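Local atomic coordinates of AOC_like domain-containing protein (PDB entry 7DVI), a protein that catalyses exo-selective intermolecular Diels-Alder reactions on non-natural substrates and has an allene oxide cyclase-like barrel. Residues E26-P31 with E62-T67; D54-S59 with E88-R93; W134-I137 with P142-A145. All coordinates share one frame; numbering follows the deposited sequence.

Contact 1 (E26-P31 with E62-T67); sequences EGIWEP and ELLGIT
A carboxylate oxygen against a methyl group is the odd feature here: Glu30 OE2 lies 3.5 Å from Thr67 CG2, although the two strands are not neighbours. In this closed antiparallel barrel, strand 49-57 runs between 22-37 and 63-76, so 26-31 and 62-67 meet only through side chains that reach across it, with Ile28 CA and Leu64 CA 8.5 Å apart. Glu30 gets there by being fully extended, its CG anti to the backbone N (chi1 179°). Its OE2 draws its polar support from a salt bridge to Arg132, and a bound dimethyl sulfoxide, probably from the crystallisation liquor, sits about 3 Å from the side chain, consistent with a pocket here. Thr67 turns its methyl to the carboxylate, while its OG1 is hydrogen-bonded to Glu88. The second touch is purely apolar. Leu64 belongs to a classic beta bulge with Gly65, both facing Leu56 of the intervening strand, and its side chain heads toward Ile28, meeting it at about a right angle. Leu56 also packs on Ile28. What closes the gap is a single methyl-to-methyl approach, Ile28 CD1 to Leu64 CD2, at 4.0 Å.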
# COMPACT_ATOMS: atom_id res chain seq x y z
N GLU A 26 -20.57 -3.26 5.93
CA GLU A 26 -20.69 -4.27 4.83
C GLU A 26 -22.04 -4.12 4.11
O GLU A 26 -22.96 -3.45 4.67
CB GLU A 26 -20.53 -5.64 5.45
CG GLU A 26 -19.09 -5.93 5.76
CD GLU A 26 -18.85 -7.34 6.24
OE1 GLU A 26 -19.84 -8.05 6.56
OE2 GLU A 26 -17.68 -7.72 6.28
N GLY A 27 -22.14 -4.69 2.90
CA GLY A 27 -23.35 -4.60 2.04
C GLY A 27 -23.65 -3.17 1.70
O GLY A 27 -24.85 -2.78 1.58
N ILE A 28 -22.59 -2.38 1.52
CA ILE A 28 -22.76 -0.99 1.05
C ILE A 28 -23.19 -1.03 -0.42
O ILE A 28 -22.63 -1.80 -1.21
CB ILE A 28 -21.49 -0.14 1.24
CG1 ILE A 28 -21.16 0.00 2.73
CG2 ILE A 28 -21.63 1.18 0.52
CD1 ILE A 28 -19.75 0.44 3.01
N TRP A 29 -24.14 -0.16 -0.73
CA TRP A 29 -24.67 0.11 -2.07
C TRP A 29 -24.11 1.49 -2.40
O TRP A 29 -24.39 2.45 -1.64
CB TRP A 29 -26.23 0.02 -2.05
CG TRP A 29 -26.93 0.28 -3.35
CD1 TRP A 29 -27.09 -0.60 -4.38
CD2 TRP A 29 -27.61 1.49 -3.74
NE1 TRP A 29 -27.77 0.00 -5.41
CE2 TRP A 29 -28.11 1.28 -5.05
CE3 TRP A 29 -27.86 2.73 -3.13
CZ2 TRP A 29 -28.84 2.26 -5.73
CZ3 TRP A 29 -28.56 3.69 -3.81
CH2 TRP A 29 -29.04 3.46 -5.10
N GLU A 30 -23.33 1.61 -3.47
CA GLU A 30 -22.51 2.82 -3.74
C GLU A 30 -22.78 3.31 -5.16
O GLU A 30 -22.10 2.92 -6.12
CB GLU A 30 -21.02 2.51 -3.48
CG GLU A 30 -20.11 3.70 -3.75
CD GLU A 30 -18.63 3.53 -3.40
OE1 GLU A 30 -18.33 2.62 -2.62
OE2 GLU A 30 -17.78 4.29 -4.02
N PRO A 31 -23.80 4.18 -5.34
CA PRO A 31 -24.05 4.75 -6.65
C PRO A 31 -23.09 5.90 -6.95
O PRO A 31 -22.77 6.65 -6.01
CB PRO A 31 -25.49 5.29 -6.53
CG PRO A 31 -25.62 5.63 -5.06
CD PRO A 31 -24.85 4.53 -4.37
N GLU A 62 -30.09 3.19 4.05
CA GLU A 62 -29.92 4.54 4.66
C GLU A 62 -28.55 5.12 4.25
O GLU A 62 -27.56 4.35 4.18
CB GLU A 62 -29.91 4.42 6.18
CG GLU A 62 -31.13 3.74 6.78
CD GLU A 62 -32.26 4.69 7.11
OE1 GLU A 62 -33.06 4.36 8.01
OE2 GLU A 62 -32.34 5.76 6.47
N LEU A 63 -28.46 6.43 4.05
CA LEU A 63 -27.20 7.16 3.74
C LEU A 63 -26.12 6.91 4.81
O LEU A 63 -26.39 6.98 6.05
CB LEU A 63 -27.50 8.65 3.59
CG LEU A 63 -26.34 9.52 3.09
CD1 LEU A 63 -25.95 9.18 1.65
CD2 LEU A 63 -26.71 10.98 3.19
N LEU A 64 -24.93 6.54 4.35
CA LEU A 64 -23.76 6.37 5.23
C LEU A 64 -22.84 7.57 5.04
O LEU A 64 -22.27 8.08 6.05
CB LEU A 64 -23.08 5.04 4.92
CG LEU A 64 -21.92 4.65 5.83
CD1 LEU A 64 -22.37 4.39 7.28
CD2 LEU A 64 -21.26 3.39 5.28
N GLY A 65 -22.71 8.04 3.80
CA GLY A 65 -21.98 9.27 3.46
C GLY A 65 -21.59 9.30 2.00
O GLY A 65 -22.34 8.75 1.14
N ILE A 66 -20.44 9.91 1.73
CA ILE A 66 -19.94 10.14 0.34
C ILE A 66 -18.45 9.77 0.29
O ILE A 66 -17.77 9.73 1.33
CB ILE A 66 -20.20 11.58 -0.15
CG1 ILE A 66 -19.29 12.59 0.55
CG2 ILE A 66 -21.68 11.98 -0.06
CD1 ILE A 66 -19.02 13.85 -0.23
N THR A 67 -17.95 9.54 -0.92
CA THR A 67 -16.51 9.46 -1.22
C THR A 67 -16.21 10.33 -2.44
O THR A 67 -17.02 10.41 -3.41
CB THR A 67 -16.00 8.03 -1.35
OG1 THR A 67 -14.59 8.19 -1.55
CG2 THR A 67 -16.62 7.25 -2.49

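Contact 2 (D54-S59 with E88-R93); sequences DELYDS and EDLFLR. With EDO (1,2-ethanediol), chain I.
Asp58 and Arg93 form a salt bridge in which a single carboxylate oxygen, OD2, takes both terminal nitrogens of the guanidinium. NH1 is 2.5 Å from OD2 and lies on its anti lone pair, whereas NH2, at 2.7 Å from the same OD2, comes in from above the carboxylate plane. OD2 stays close to the guanidinium plane, and the two flat groups are turned 72° apart. Both CG atoms sit between backbone N and carbonyl carbon (chi1 70° in Asp58, 66° in Arg93), the arginine then running extended to NE. Arg93 was modelled in two conformers, so the shortness of these bonds is doubtful. Deeper in, Leu56 CD2 meets Leu90 CD2 at 4.2 Å, the two side chains crossing at about a right angle. In the next shell, Asp58 OD1 accepts the backbone N-H groups of Ser60 and Glu62, which fixes the carboxylate within its turn, and Arg93 NH2 also binds Leu63 O. Thr67 of the intervening strand touches both leucines. A 1,2-ethanediol, probably from the crystallisation liquor, donates from O1 to Leu92 O at 3.1 Å. Leucines meeting across one intervening strand, 63-76, fit a closed antiparallel barrel, in which the ion pair links two strand ends.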
# COMPACT_ATOMS: atom_id res chain seq x y z
N ASP A 54 -19.21 9.63 -5.28
CA ASP A 54 -20.14 8.50 -5.04
C ASP A 54 -20.85 8.75 -3.73
O ASP A 54 -20.26 9.40 -2.87
CB ASP A 54 -19.44 7.16 -4.87
CG ASP A 54 -18.78 6.63 -6.14
OD1 ASP A 54 -18.91 7.27 -7.16
OD2 ASP A 54 -18.20 5.55 -6.05
N GLU A 55 -22.10 8.29 -3.62
CA GLU A 55 -22.75 8.13 -2.31
C GLU A 55 -22.56 6.70 -1.84
O GLU A 55 -22.33 5.80 -2.68
CB GLU A 55 -24.24 8.47 -2.41
CG GLU A 55 -24.49 9.95 -2.50
CD GLU A 55 -25.97 10.31 -2.64
OE1 GLU A 55 -26.80 9.40 -2.89
OE2 GLU A 55 -26.28 11.47 -2.46
N LEU A 56 -22.62 6.51 -0.54
CA LEU A 56 -22.65 5.18 0.07
C LEU A 56 -23.94 5.12 0.90
O LEU A 56 -24.21 6.07 1.65
CB LEU A 56 -21.43 5.00 0.98
CG LEU A 56 -20.12 4.66 0.26
CD1 LEU A 56 -19.58 5.91 -0.40
CD2 LEU A 56 -19.12 4.09 1.25
N TYR A 57 -24.59 3.96 0.83
CA TYR A 57 -25.78 3.58 1.61
C TYR A 57 -25.44 2.29 2.35
O TYR A 57 -24.80 1.39 1.76
CB TYR A 57 -26.99 3.48 0.67
CG TYR A 57 -27.41 4.80 0.09
CD1 TYR A 57 -26.76 5.36 -1.01
CD2 TYR A 57 -28.48 5.50 0.64
CE1 TYR A 57 -27.12 6.60 -1.50
CE2 TYR A 57 -28.85 6.73 0.15
CZ TYR A 57 -28.18 7.28 -0.92
OH TYR A 57 -28.57 8.48 -1.43
N ASP A 58 -25.82 2.22 3.62
CA ASP A 58 -25.59 1.01 4.44
C ASP A 58 -26.54 -0.10 3.96
O ASP A 58 -27.32 0.13 3.01
CB ASP A 58 -25.66 1.35 5.93
CG ASP A 58 -27.06 1.72 6.42
OD1 ASP A 58 -28.07 1.25 5.78
OD2 ASP A 58 -27.12 2.50 7.39
N SER A 59 -26.44 -1.28 4.55
CA SER A 59 -27.18 -2.50 4.14
C SER A 59 -28.69 -2.29 4.31
O SER A 59 -29.44 -3.05 3.71
CB SER A 59 -26.71 -3.69 4.90
OG SER A 59 -26.96 -3.53 6.28
N GLU A 88 -8.76 8.42 -2.32
CA GLU A 88 -10.06 9.03 -2.01
C GLU A 88 -10.17 9.42 -0.52
O GLU A 88 -9.47 8.87 0.34
CB GLU A 88 -11.19 8.07 -2.38
CG GLU A 88 -11.20 6.82 -1.58
CD GLU A 88 -12.07 5.73 -2.15
OE1 GLU A 88 -13.21 6.06 -2.61
OE2 GLU A 88 -11.65 4.56 -2.00
N ASP A 89 -11.17 10.24 -0.27
CA ASP A 89 -11.60 10.61 1.11
C ASP A 89 -13.11 10.31 1.25
O ASP A 89 -13.88 10.79 0.40
CB ASP A 89 -11.23 12.05 1.36
CG ASP A 89 -9.74 12.26 1.18
OD1 ASP A 89 -8.99 11.70 1.99
OD2 ASP A 89 -9.35 12.94 0.21
N LEU A 90 -13.45 9.55 2.28
CA LEU A 90 -14.83 9.14 2.64
C LEU A 90 -15.28 9.97 3.85
O LEU A 90 -14.52 10.04 4.86
CB LEU A 90 -14.84 7.65 2.91
CG LEU A 90 -14.34 6.79 1.74
CD1 LEU A 90 -12.90 6.34 1.96
CD2 LEU A 90 -15.23 5.57 1.52
N PHE A 91 -16.37 10.71 3.66
CA PHE A 91 -17.00 11.59 4.68
C PHE A 91 -18.30 10.89 5.09
O PHE A 91 -19.23 10.85 4.27
CB PHE A 91 -17.21 12.96 4.05
CG PHE A 91 -15.91 13.67 3.78
CD1 PHE A 91 -15.33 14.48 4.75
CD2 PHE A 91 -15.26 13.51 2.56
CE1 PHE A 91 -14.13 15.13 4.51
CE2 PHE A 91 -14.09 14.19 2.29
CZ PHE A 91 -13.50 14.97 3.28
N LEU A 92 -18.26 10.15 6.18
CA LEU A 92 -19.38 9.30 6.63
C LEU A 92 -20.07 9.90 7.88
O LEU A 92 -19.51 10.83 8.51
CB LEU A 92 -18.87 7.89 6.90
CG LEU A 92 -17.98 7.30 5.81
CD1 LEU A 92 -17.59 5.90 6.15
CD2 LEU A 92 -18.68 7.31 4.46
N ARG A 93 -21.28 9.39 8.18
CA ARG A 93 -22.13 9.87 9.31
C ARG A 93 -21.30 9.74 10.61
O ARG A 93 -21.36 10.65 11.42
CB ARG A 93 -23.50 9.18 9.26
CG ARG A 93 -23.53 7.67 9.51
CD ARG A 93 -24.89 7.00 9.26
NE ARG A 93 -24.89 5.55 9.49
CZ ARG A 93 -25.53 4.65 8.75
NH1 ARG A 93 -25.43 3.36 9.04
NH2 ARG A 93 -26.24 5.03 7.71
C1 EDO I . -18.91 14.14 7.26
O1 EDO I . -18.00 13.52 8.14
C2 EDO I . -18.63 15.56 6.99
O2 EDO I . -17.82 16.15 7.97

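Contact 3 (W134-I137 with P142-A145); sequences WRVI and PVEA
The guanidinium of Arg135 presents its edge to Glu144, with OE1 near its plane: NE is 2.8 Å and NH2 2.9 Å from OE1. NH2 uses the syn lone pair of OE1, while NE comes from above the carboxylate plane, the planes 42° apart. The indole of Trp134 is met obliquely by Val143 CG2, 4.0 Å from CE3, and Tyr86 packs edge-to-face with it. These residues, Tyr86 of strand 82-92 excepted, belong to the hairpin of strands 129-135 and 143-150. Arg135 and Glu144 form a hydrogen-bonded pair, joined by Arg135 N to Glu144 O and Glu144 N to Arg135 O; their side chains run alongside, pointing the same way, with Glu144 extended from a CG anti to its N (chi1 -172°). The neighbouring pair, Trp134 and Ala145, is non-hydrogen-bonded and brings CB to CB at 4.2 Å on the opposite face. Val143 is tight: CG2 lies 3.2 Å from Arg135 O, and its chi1 of 110° is off any staggered position. A water accepts from Ile137 N and reaches Pro142 O at 2.6 Å. Backbone bonds thus set the register, and the ion pair, probably steadied by two N-H groups on one oxygen, reinforces it from one face.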
# COMPACT_ATOMS: atom_id res chain seq x y z
N TRP A 134 -14.35 -2.82 -2.73
CA TRP A 134 -15.56 -2.68 -3.57
C TRP A 134 -15.46 -3.70 -4.70
O TRP A 134 -14.36 -4.24 -4.93
CB TRP A 134 -15.75 -1.27 -4.12
CG TRP A 134 -14.52 -0.66 -4.72
CD1 TRP A 134 -13.49 -0.05 -4.06
CD2 TRP A 134 -14.22 -0.54 -6.12
NE1 TRP A 134 -12.55 0.41 -4.94
CE2 TRP A 134 -12.98 0.14 -6.21
CE3 TRP A 134 -14.87 -0.92 -7.28
CZ2 TRP A 134 -12.39 0.42 -7.44
CZ3 TRP A 134 -14.29 -0.65 -8.49
CH2 TRP A 134 -13.05 -0.00 -8.56
N ARG A 135 -16.58 -3.92 -5.38
CA ARG A 135 -16.63 -4.73 -6.63
C ARG A 135 -17.77 -4.23 -7.51
O ARG A 135 -18.80 -3.71 -7.00
CB ARG A 135 -16.72 -6.22 -6.35
CG ARG A 135 -17.96 -6.61 -5.57
CD ARG A 135 -18.26 -8.07 -5.72
NE ARG A 135 -19.26 -8.47 -4.75
CZ ARG A 135 -19.60 -9.73 -4.48
NH1 ARG A 135 -19.04 -10.73 -5.13
NH2 ARG A 135 -20.50 -10.00 -3.56
N VAL A 136 -17.54 -4.33 -8.81
CA VAL A 136 -18.58 -4.03 -9.82
C VAL A 136 -19.55 -5.21 -9.84
O VAL A 136 -19.09 -6.40 -9.86
CB VAL A 136 -17.92 -3.77 -11.18
CG1 VAL A 136 -18.96 -3.56 -12.27
CG2 VAL A 136 -16.96 -2.58 -11.05
N ILE A 137 -20.85 -4.92 -9.74
CA ILE A 137 -21.91 -5.96 -9.94
C ILE A 137 -22.30 -5.91 -11.42
O ILE A 137 -22.28 -6.93 -12.07
CB ILE A 137 -23.10 -5.74 -8.97
CG1 ILE A 137 -22.62 -5.68 -7.51
CG2 ILE A 137 -24.15 -6.83 -9.16
CD1 ILE A 137 -21.78 -6.87 -7.09
N PRO A 142 -24.64 0.87 -9.54
CA PRO A 142 -23.94 1.00 -8.27
C PRO A 142 -23.09 -0.21 -7.89
O PRO A 142 -23.42 -1.37 -8.06
CB PRO A 142 -25.09 1.16 -7.28
CG PRO A 142 -26.18 1.84 -8.09
CD PRO A 142 -26.08 1.19 -9.46
N VAL A 143 -21.98 0.11 -7.26
CA VAL A 143 -20.99 -0.89 -6.82
C VAL A 143 -21.37 -1.39 -5.41
O VAL A 143 -22.14 -0.77 -4.75
CB VAL A 143 -19.68 -0.10 -6.98
CG1 VAL A 143 -18.98 0.30 -5.70
CG2 VAL A 143 -18.78 -0.66 -8.05
N GLU A 144 -20.94 -2.55 -5.01
CA GLU A 144 -21.02 -3.02 -3.63
C GLU A 144 -19.71 -2.63 -2.95
O GLU A 144 -18.63 -2.82 -3.58
CB GLU A 144 -21.14 -4.54 -3.61
CG GLU A 144 -21.41 -5.08 -2.23
CD GLU A 144 -21.41 -6.59 -2.18
OE1 GLU A 144 -21.32 -7.22 -3.25
OE2 GLU A 144 -21.41 -7.13 -1.08
N ALA A 145 -19.77 -2.13 -1.73
CA ALA A 145 -18.55 -1.72 -1.00
C ALA A 145 -18.56 -2.29 0.43
O ALA A 145 -19.60 -2.84 0.92
CB ALA A 145 -18.43 -0.23 -1.07
O HOH W 1 -22.09 -2.47 -10.04

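How the contacts relate
Contacts 1 and 2 interlock along the chain, their segments alternating and their centres 5 Å apart, joining four consecutive barrel strands, 22-37 to 82-92. Two atom pairs bring them together: the like-charged carboxylates of Glu30 and Asp54, OE2 to OD2 at a doubtfully short 2.4 Å, and Leu63 O with Arg93 NH2, a probable hydrogen bond of 2.6 Å. Contact 3 joins through the barrel's closing seam, strand 143-150 against 22-37, with Ile28 O 2.9 Å from Ala145 N. Contacts 2 and 3 do not touch. Dimethyl sulfoxide, probably from the crystallisation liquor, near Glu30 and Trp134 is consistent with a pocket between contacts 1 and 3; Arg132, salt-bridged to Glu30 and Glu88, links contacts 1 and 2.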